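L-Ribose isomerase (PDB 4Q0S) catalyses the isomerisation of L-ribose, a non-natural aldose, probably to L-ribulose, in a metal-binding cupin barrel. Local coordinates at residues D23-E28 / I107-K112; A96-L101 / M193-L198. All blocks are in the same frame, centred on the assembly; numbering follows the deposited sequence.

Interaction 1 (D23-E28 / I107-K112)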
ATOM      1  N   ASP A  23       7.973 -17.947  15.742  1.00 29.23           N
ATOM      2  CA  ASP A  23       7.420 -17.958  14.395  1.00 29.94           C
ATOM      3  C   ASP A  23       6.200 -17.064  14.214  1.00 28.93           C
ATOM      4  O   ASP A  23       6.139 -16.288  13.260  1.00 29.52           O
ATOM      5  CB  ASP A  23       7.078 -19.385  13.976  1.00 28.28           C
ATOM      6  CG  ASP A  23       8.302 -20.175  13.584  1.00 31.35           C
ATOM      7  OD1 ASP A  23       9.425 -19.713  13.879  1.00 32.96           O
ATOM      8  OD2 ASP A  23       8.150 -21.259  12.986  1.00 32.02           O
ATOM      9  N   GLU A  24       5.228 -17.161  15.112  1.00 27.90           N
ATOM     10  CA  GLU A  24       4.035 -16.334  14.968  1.00 28.43           C
ATOM     11  C   GLU A  24       4.427 -14.856  14.994  1.00 29.00           C
ATOM     12  O   GLU A  24       3.882 -14.045  14.245  1.00 27.41           O
ATOM     13  CB  GLU A  24       3.020 -16.648  16.074  1.00 27.79           C
ATOM     14  CG  GLU A  24       2.629 -18.122  16.135  1.00 30.39           C
ATOM     15  CD  GLU A  24       1.442 -18.391  17.038  1.00 30.76           C
ATOM     16  OE1 GLU A  24       1.266 -17.653  18.034  1.00 27.35           O
ATOM     17  OE2 GLU A  24       0.689 -19.353  16.759  1.00 31.54           O
ATOM     18  N   TRP A  25       5.399 -14.524  15.838  1.00 27.18           N
ATOM     19  CA  TRP A  25       5.881 -13.152  15.970  1.00 26.37           C
ATOM     20  C   TRP A  25       6.578 -12.689  14.693  1.00 25.50           C
ATOM     21  O   TRP A  25       6.195 -11.688  14.086  1.00 25.28           O
ATOM     22  CB  TRP A  25       6.848 -13.074  17.162  1.00 26.81           C
ATOM     23  CG  TRP A  25       7.439 -11.722  17.456  1.00 27.14           C
ATOM     24  CD1 TRP A  25       6.800 -10.513  17.409  1.00 28.76           C
ATOM     25  CD2 TRP A  25       8.756 -11.456  17.970  1.00 26.54           C
ATOM     26  NE1 TRP A  25       7.634  -9.516  17.870  1.00 25.18           N
ATOM     27  CE2 TRP A  25       8.838 -10.068  18.220  1.00 25.60           C
ATOM     28  CE3 TRP A  25       9.873 -12.260  18.248  1.00 24.96           C
ATOM     29  CZ2 TRP A  25       9.993  -9.463  18.737  1.00 26.50           C
ATOM     30  CZ3 TRP A  25      11.020 -11.657  18.763  1.00 27.68           C
ATOM     31  CH2 TRP A  25      11.069 -10.272  19.002  1.00 25.38           C
ATOM     32  N   VAL A  26       7.593 -13.436  14.280  1.00 25.25           N
ATOM     33  CA  VAL A  26       8.357 -13.097  13.093  1.00 25.76           C
ATOM     34  C   VAL A  26       7.632 -13.292  11.759  1.00 25.73           C
ATOM     35  O   VAL A  26       7.731 -12.444  10.876  1.00 26.67           O
ATOM     36  CB  VAL A  26       9.690 -13.877  13.078  1.00 27.27           C
ATOM     37  CG1 VAL A  26      10.414 -13.673  11.753  1.00 27.92           C
ATOM     38  CG2 VAL A  26      10.565 -13.392  14.226  1.00 29.50           C
ATOM     39  N   ARG A  27       6.906 -14.392  11.595  1.00 25.02           N
ATOM     40  CA  ARG A  27       6.214 -14.602  10.325  1.00 25.49           C
ATOM     41  C   ARG A  27       5.088 -13.587  10.118  1.00 24.32           C
ATOM     42  O   ARG A  27       4.879 -13.120   9.003  1.00 24.97           O
ATOM     43  CB  ARG A  27       5.695 -16.042  10.218  1.00 25.93           C
ATOM     44  CG  ARG A  27       6.831 -17.074  10.165  1.00 30.66           C
ATOM     45  CD  ARG A  27       6.336 -18.482   9.841  1.00 32.34           C
ATOM     46  NE  ARG A  27       6.014 -18.645   8.422  1.00 35.85           N
ATOM     47  CZ  ARG A  27       5.478 -19.745   7.893  1.00 37.29           C
ATOM     48  NH1 ARG A  27       5.194 -20.794   8.664  1.00 33.89           N
ATOM     49  NH2 ARG A  27       5.223 -19.798   6.591  1.00 35.89           N
ATOM     50  N   GLU A  28       4.375 -13.230  11.185  1.00 23.43           N
ATOM     51  CA  GLU A  28       3.306 -12.238  11.066  1.00 24.32           C
ATOM     52  C   GLU A  28       3.920 -10.903  10.699  1.00 23.72           C
ATOM     53  O   GLU A  28       3.342 -10.140   9.928  1.00 21.65           O
ATOM     54  CB  GLU A  28       2.550 -12.038  12.380  1.00 24.55           C
ATOM     55  CG  GLU A  28       1.414 -13.003  12.647  1.00 31.89           C
ATOM     56  CD  GLU A  28       0.301 -12.927  11.614  1.00 32.39           C
ATOM     57  OE1 GLU A  28       0.114 -11.862  10.987  1.00 34.45           O
ATOM     58  OE2 GLU A  28      -0.401 -13.941  11.448  1.00 34.00           O
ATOM     59  N   ILE A 107      10.343  -3.665  13.283  1.00 22.65           N
ATOM     60  CA  ILE A 107       8.997  -3.744  13.809  1.00 23.29           C
ATOM     61  C   ILE A 107       9.019  -3.821  15.328  1.00 22.40           C
ATOM     62  O   ILE A 107       9.578  -4.747  15.917  1.00 22.88           O
ATOM     63  CB  ILE A 107       8.250  -4.955  13.216  1.00 25.46           C
ATOM     64  CG1 ILE A 107       8.272  -4.855  11.687  1.00 25.67           C
ATOM     65  CG2 ILE A 107       6.814  -4.993  13.741  1.00 24.69           C
ATOM     66  CD1 ILE A 107       7.519  -5.956  10.985  1.00 34.74           C
ATOM     67  N   VAL A 108       8.397  -2.826  15.946  1.00 22.31           N
ATOM     68  CA  VAL A 108       8.326  -2.715  17.386  1.00 22.50           C
ATOM     69  C   VAL A 108       6.867  -2.688  17.823  1.00 22.80           C
ATOM     70  O   VAL A 108       6.083  -1.845  17.382  1.00 21.63           O
ATOM     71  CB  VAL A 108       9.027  -1.424  17.853  1.00 23.17           C
ATOM     72  CG1 VAL A 108       8.930  -1.293  19.354  1.00 23.44           C
ATOM     73  CG2 VAL A 108      10.483  -1.443  17.399  1.00 23.02           C
ATOM     74  N   HIS A 109       6.502  -3.624  18.691  1.00 22.37           N
ATOM     75  CA  HIS A 109       5.139  -3.694  19.166  1.00 22.02           C
ATOM     76  C   HIS A 109       4.872  -2.670  20.261  1.00 23.51           C
ATOM     77  O   HIS A 109       5.805  -2.127  20.859  1.00 24.87           O
ATOM     78  CB  HIS A 109       4.813  -5.121  19.610  1.00 22.05           C
ATOM     79  CG  HIS A 109       4.518  -6.039  18.461  1.00 22.73           C
ATOM     80  ND1 HIS A 109       5.478  -6.418  17.548  1.00 22.58           N
ATOM     81  CD2 HIS A 109       3.356  -6.594  18.038  1.00 20.87           C
ATOM     82  CE1 HIS A 109       4.921  -7.166  16.612  1.00 20.05           C
ATOM     83  NE2 HIS A 109       3.634  -7.287  16.886  1.00 20.57           N
ATOM     84  N   PRO A 110       3.592  -2.382  20.523  1.00 23.84           N
ATOM     85  CA  PRO A 110       3.194  -1.405  21.539  1.00 24.36           C
ATOM     86  C   PRO A 110       3.902  -1.554  22.881  1.00 24.89           C
ATOM     87  O   PRO A 110       3.911  -2.636  23.473  1.00 23.33           O
ATOM     88  CB  PRO A 110       1.682  -1.613  21.648  1.00 24.07           C
ATOM     89  CG  PRO A 110       1.303  -2.127  20.285  1.00 25.11           C
ATOM     90  CD  PRO A 110       2.416  -3.107  20.010  1.00 24.37           C
ATOM     91  N   GLY A 111       4.494  -0.455  23.344  1.00 24.48           N
ATOM     92  CA  GLY A 111       5.190  -0.457  24.619  1.00 25.34           C
ATOM     93  C   GLY A 111       6.621  -0.962  24.584  1.00 26.77           C
ATOM     94  O   GLY A 111       7.409  -0.636  25.469  1.00 29.43           O
ATOM     95  N   LYS A 112       6.970  -1.738  23.565  1.00 25.18           N
ATOM     96  CA  LYS A 112       8.315  -2.302  23.453  1.00 26.17           C
ATOM     97  C   LYS A 112       9.354  -1.290  22.946  1.00 25.40           C
ATOM     98  O   LYS A 112       9.008  -0.305  22.293  1.00 24.74           O
ATOM     99  CB  LYS A 112       8.267  -3.544  22.555  1.00 26.86           C
ATOM    100  CG  LYS A 112       7.183  -4.562  22.974  1.00 29.78           C
ATOM    101  CD  LYS A 112       7.598  -5.363  24.201  1.00 31.70           C
ATOM    102  CE  LYS A 112       6.553  -6.416  24.607  1.00 29.02           C
ATOM    103  NZ  LYS A 112       5.339  -5.839  25.245  1.00 25.85           N
TER
HETATM  104  O   HOH W   1       8.117  -6.541  17.532  1.00 23.36           O
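Helix 19-35 packs against the cupin barrel where strand 101-108 runs out into a tight turn, and between these two segments the touching is done by two rings, Trp25 from the helix and His109 from the turn. The indole nitrogen edge does the touching: Trp25 NE1 lies 3.8 Å from His109 ND1, with ND1 close to the indole plane. This is no stack; the five-membered ring of Trp25 and the imidazole are tilted at 56° with their centroids 5.3 Å apart, and the two side chains slide past each other in opposite directions. Trp25 gets there because its CG stands anti to the backbone N (chi1 -180°), which carries the indole out from the helix toward the turn. Nor is there a direct hydrogen bond. A water joins the two segments: it accepts from Trp25 NE1 at 3.0 Å, donates to the backbone O of Ile107 at 2.8 Å, and lies in the imidazole plane at 2.6 Å from His109 ND1. The type II turn from His109 to Lys112 is closed by Lys112 N bonding to His109 O at 3.0 Å. The other ring nitrogen, His109 NE2, is hydrogen-bonded to Glu28 OE2 of the second subunit, and Glu28 of this chain returns the bond to His109 there, so the contact lies at a subunit interface. Phe61 and Trp66 meet Trp25 and His109, respectively, edge-to-face. With the water on ND1 and a carboxylate on NE2, the imidazole is held from both nitrogens and its rotation is fixed; the carboxylate would probably favour a proton on NE2. The polar edge of a buried tryptophan is thus satisfied through one shared water, which ties helix, strand end and turn together.

Interaction 2 (A96-L101 / M193-L198); sequences AEYSGL and MHRKHL
Tyr98, Arg195 and Lys196 carry this contact between two loops. Arg195 reaches across with its chain bent at chi3, which helps turn the guanidinium to the backbone carbonyl of Tyr98: Arg195 NH2 donates to Tyr98 O at 3.1 Å, a bent bond with an N-H...O angle of 141° and the donor tilted 25° from the carbonyl plane. The same side chain meets the ring edge, Arg195 NE lying 3.6 Å from Tyr98 CD1 near the ring plane. Guanidinium and ring planes stand 80° apart, so they do not stack. Lys196 NZ approaches the same ring obliquely, 4.1 Å from Tyr98 CE1, and a water bridges the tyrosine hydroxyl and the lysine ammonium, 2.6 Å from Tyr98 OH and accepting from Lys196 NZ at 2.6 Å. Both cations have stronger partners elsewhere: Arg195 NE binds Arg121 O and Lys196 NZ binds Gly120 O, while Arg195 NH1 and Lys196 NZ also reach backbone oxygens of the third subunit. Met193 ends strand 191-193, and the turn from His194 to His197 leads into strand 199-202, which begins with the cobalt ligand His199; Tyr98 lies in the loop that enters strand 101-108.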
ATOM      1  N   ALA A  96      36.594   3.016   5.649  1.00 40.30           N
ATOM      2  CA  ALA A  96      35.468   2.424   4.933  1.00 38.21           C
ATOM      3  C   ALA A  96      34.365   1.957   5.885  1.00 37.67           C
ATOM      4  O   ALA A  96      33.181   2.010   5.551  1.00 37.53           O
ATOM      5  CB  ALA A  96      35.956   1.254   4.088  1.00 38.17           C
ATOM      6  N   GLU A  97      34.771   1.506   7.067  1.00 34.64           N
ATOM      7  CA  GLU A  97      33.860   1.009   8.092  1.00 34.49           C
ATOM      8  C   GLU A  97      32.808   2.033   8.532  1.00 33.25           C
ATOM      9  O   GLU A  97      31.831   1.677   9.188  1.00 31.26           O
ATOM     10  CB  GLU A  97      34.668   0.546   9.307  1.00 35.35           C
ATOM     11  CG  GLU A  97      35.511   1.652   9.939  1.00 37.09           C
ATOM     12  CD  GLU A  97      36.593   1.112  10.853  1.00 39.31           C
ATOM     13  OE1 GLU A  97      37.538   0.477  10.338  1.00 38.85           O
ATOM     14  OE2 GLU A  97      36.497   1.317  12.081  1.00 40.71           O
ATOM     15  N   TYR A  98      33.018   3.298   8.183  1.00 31.79           N
ATOM     16  CA  TYR A  98      32.072   4.350   8.547  1.00 32.25           C
ATOM     17  C   TYR A  98      31.047   4.543   7.437  1.00 31.34           C
ATOM     18  O   TYR A  98      30.055   5.254   7.616  1.00 29.60           O
ATOM     19  CB  TYR A  98      32.804   5.670   8.793  1.00 32.72           C
ATOM     20  CG  TYR A  98      33.657   5.681  10.039  1.00 35.33           C
ATOM     21  CD1 TYR A  98      33.090   5.909  11.291  1.00 35.27           C
ATOM     22  CD2 TYR A  98      35.029   5.443   9.969  1.00 35.86           C
ATOM     23  CE1 TYR A  98      33.869   5.903  12.447  1.00 36.93           C
ATOM     24  CE2 TYR A  98      35.815   5.430  11.115  1.00 36.99           C
ATOM     25  CZ  TYR A  98      35.230   5.660  12.348  1.00 37.43           C
ATOM     26  OH  TYR A  98      36.005   5.637  13.482  1.00 36.95           O
ATOM     27  N   SER A  99      31.297   3.912   6.292  1.00 29.73           N
ATOM     28  CA  SER A  99      30.401   4.023   5.153  1.00 29.93           C
ATOM     29  C   SER A  99      29.582   2.746   4.967  1.00 29.60           C
ATOM     30  O   SER A  99      29.272   2.053   5.936  1.00 30.96           O
ATOM     31  CB  SER A  99      31.197   4.333   3.882  1.00 28.25           C
ATOM     32  OG  SER A  99      30.328   4.690   2.814  1.00 29.71           O
ATOM     33  N   GLY A 100      29.239   2.433   3.722  1.00 28.18           N
ATOM     34  CA  GLY A 100      28.439   1.252   3.457  1.00 27.06           C
ATOM     35  C   GLY A 100      26.963   1.617   3.467  1.00 27.16           C
ATOM     36  O   GLY A 100      26.594   2.723   3.873  1.00 26.18           O
ATOM     37  N   LEU A 101      26.113   0.692   3.031  1.00 25.26           N
ATOM     38  CA  LEU A 101      24.673   0.938   2.985  1.00 25.06           C
ATOM     39  C   LEU A 101      23.886  -0.207   3.620  1.00 24.90           C
ATOM     40  O   LEU A 101      24.000  -1.364   3.210  1.00 25.50           O
ATOM     41  CB  LEU A 101      24.233   1.136   1.529  1.00 25.37           C
ATOM     42  CG  LEU A 101      24.902   2.301   0.784  1.00 24.62           C
ATOM     43  CD1 LEU A 101      24.668   2.158  -0.708  1.00 23.80           C
ATOM     44  CD2 LEU A 101      24.363   3.626   1.294  1.00 21.67           C
ATOM     45  N   MET A 193      20.102  10.055  12.681  1.00 25.18           N
ATOM     46  CA  MET A 193      20.678   9.798  13.995  1.00 25.53           C
ATOM     47  C   MET A 193      22.167   9.611  13.722  1.00 27.32           C
ATOM     48  O   MET A 193      22.595   8.538  13.290  1.00 24.22           O
ATOM     49  CB  MET A 193      20.091   8.524  14.609  1.00 24.76           C
ATOM     50  CG  MET A 193      20.636   8.184  16.002  1.00 22.29           C
ATOM     51  SD  MET A 193      20.353   9.506  17.222  1.00 27.74           S
ATOM     52  CE  MET A 193      18.529   9.600  17.235  1.00 23.97           C
ATOM     53  N   HIS A 194      22.954  10.661  13.946  1.00 27.34           N
ATOM     54  CA  HIS A 194      24.388  10.574  13.694  1.00 26.14           C
ATOM     55  C   HIS A 194      25.067   9.547  14.579  1.00 26.51           C
ATOM     56  O   HIS A 194      24.617   9.262  15.695  1.00 25.20           O
ATOM     57  CB  HIS A 194      25.071  11.931  13.909  1.00 26.56           C
ATOM     58  CG  HIS A 194      24.772  12.936  12.843  1.00 27.28           C
ATOM     59  ND1 HIS A 194      25.006  12.697  11.505  1.00 27.47           N
ATOM     60  CD2 HIS A 194      24.280  14.195  12.919  1.00 28.54           C
ATOM     61  CE1 HIS A 194      24.672  13.766  10.803  1.00 26.32           C
ATOM     62  NE2 HIS A 194      24.228  14.689  11.637  1.00 29.55           N
ATOM     63  N   ARG A 195      26.155   8.988  14.063  1.00 26.38           N
ATOM     64  CA  ARG A 195      26.935   8.023  14.806  1.00 26.68           C
ATOM     65  C   ARG A 195      27.420   8.710  16.084  1.00 27.31           C
ATOM     66  O   ARG A 195      27.499   9.935  16.143  1.00 25.42           O
ATOM     67  CB  ARG A 195      28.133   7.574  13.969  1.00 27.54           C
ATOM     68  CG  ARG A 195      29.002   8.729  13.484  1.00 28.93           C
ATOM     69  CD  ARG A 195      30.250   8.230  12.781  1.00 30.95           C
ATOM     70  NE  ARG A 195      29.976   7.715  11.443  1.00 31.26           N
ATOM     71  CZ  ARG A 195      29.771   8.480  10.376  1.00 28.68           C
ATOM     72  NH1 ARG A 195      29.809   9.799  10.488  1.00 29.06           N
ATOM     73  NH2 ARG A 195      29.538   7.923   9.195  1.00 30.89           N
ATOM     74  N   LYS A 196      27.730   7.901  17.094  1.00 28.78           N
ATOM     75  CA  LYS A 196      28.221   8.348  18.394  1.00 31.37           C
ATOM     76  C   LYS A 196      27.166   9.011  19.271  1.00 31.45           C
ATOM     77  O   LYS A 196      27.480   9.561  20.325  1.00 31.60           O
ATOM     78  CB  LYS A 196      29.442   9.264  18.223  1.00 32.28           C
ATOM     79  CG  LYS A 196      30.672   8.521  17.690  1.00 31.91           C
ATOM     80  CD  LYS A 196      31.874   9.440  17.548  1.00 33.83           C
ATOM     81  CE  LYS A 196      33.141   8.656  17.222  1.00 33.36           C
ATOM     82  NZ  LYS A 196      33.012   7.923  15.939  1.00 34.76           N
ATOM     83  N   HIS A 197      25.910   8.933  18.845  1.00 29.97           N
ATOM     84  CA  HIS A 197      24.814   9.502  19.620  1.00 28.89           C
ATOM     85  C   HIS A 197      23.982   8.415  20.263  1.00 29.05           C
ATOM     86  O   HIS A 197      23.567   7.470  19.595  1.00 30.58           O
ATOM     87  CB  HIS A 197      23.912  10.352  18.727  1.00 29.30           C
ATOM     88  CG  HIS A 197      24.459  11.712  18.453  1.00 29.15           C
ATOM     89  ND1 HIS A 197      24.196  12.794  19.265  1.00 29.25           N
ATOM     90  CD2 HIS A 197      25.304  12.154  17.494  1.00 28.38           C
ATOM     91  CE1 HIS A 197      24.859  13.845  18.818  1.00 31.12           C
ATOM     92  NE2 HIS A 197      25.540  13.483  17.745  1.00 30.06           N
ATOM     93  N   LEU A 198      23.743   8.551  21.562  1.00 29.10           N
ATOM     94  CA  LEU A 198      22.918   7.594  22.282  1.00 29.27           C
ATOM     95  C   LEU A 198      21.490   7.722  21.775  1.00 28.67           C
ATOM     96  O   LEU A 198      20.978   8.828  21.596  1.00 29.73           O
ATOM     97  CB  LEU A 198      22.928   7.884  23.781  1.00 29.23           C
ATOM     98  CG  LEU A 198      24.186   7.552  24.580  1.00 29.79           C
ATOM     99  CD1 LEU A 198      24.096   8.224  25.944  1.00 27.88           C
ATOM    100  CD2 LEU A 198      24.322   6.037  24.723  1.00 27.73           C
TER
HETATM  101  O   HOH W   2      35.504   7.271  15.416  1.00 35.14           O

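Overall arrangement
Both contacts are buried and both involve strand 101-108, but at its two ends: interaction 1 lies at the exit, where helix 19-35 packs on the barrel, and interaction 2 involves the loop entering it. Their centres are 26 Å apart, on opposite sides of the chain's centre, and their nearest atoms about 14 Å apart. Both use a bridging water; interaction 1 is aromatic with no direct hydrogen bond, whereas interaction 2 joins loops and adds a direct arginine-to-carbonyl bond. Interaction 1 reaches the second subunit through a histidine-carboxylate pair, interaction 2 the third through cations on backbone oxygens. In interaction 2 the Arg195 side chain lies about 9 Å from the cobalt ion.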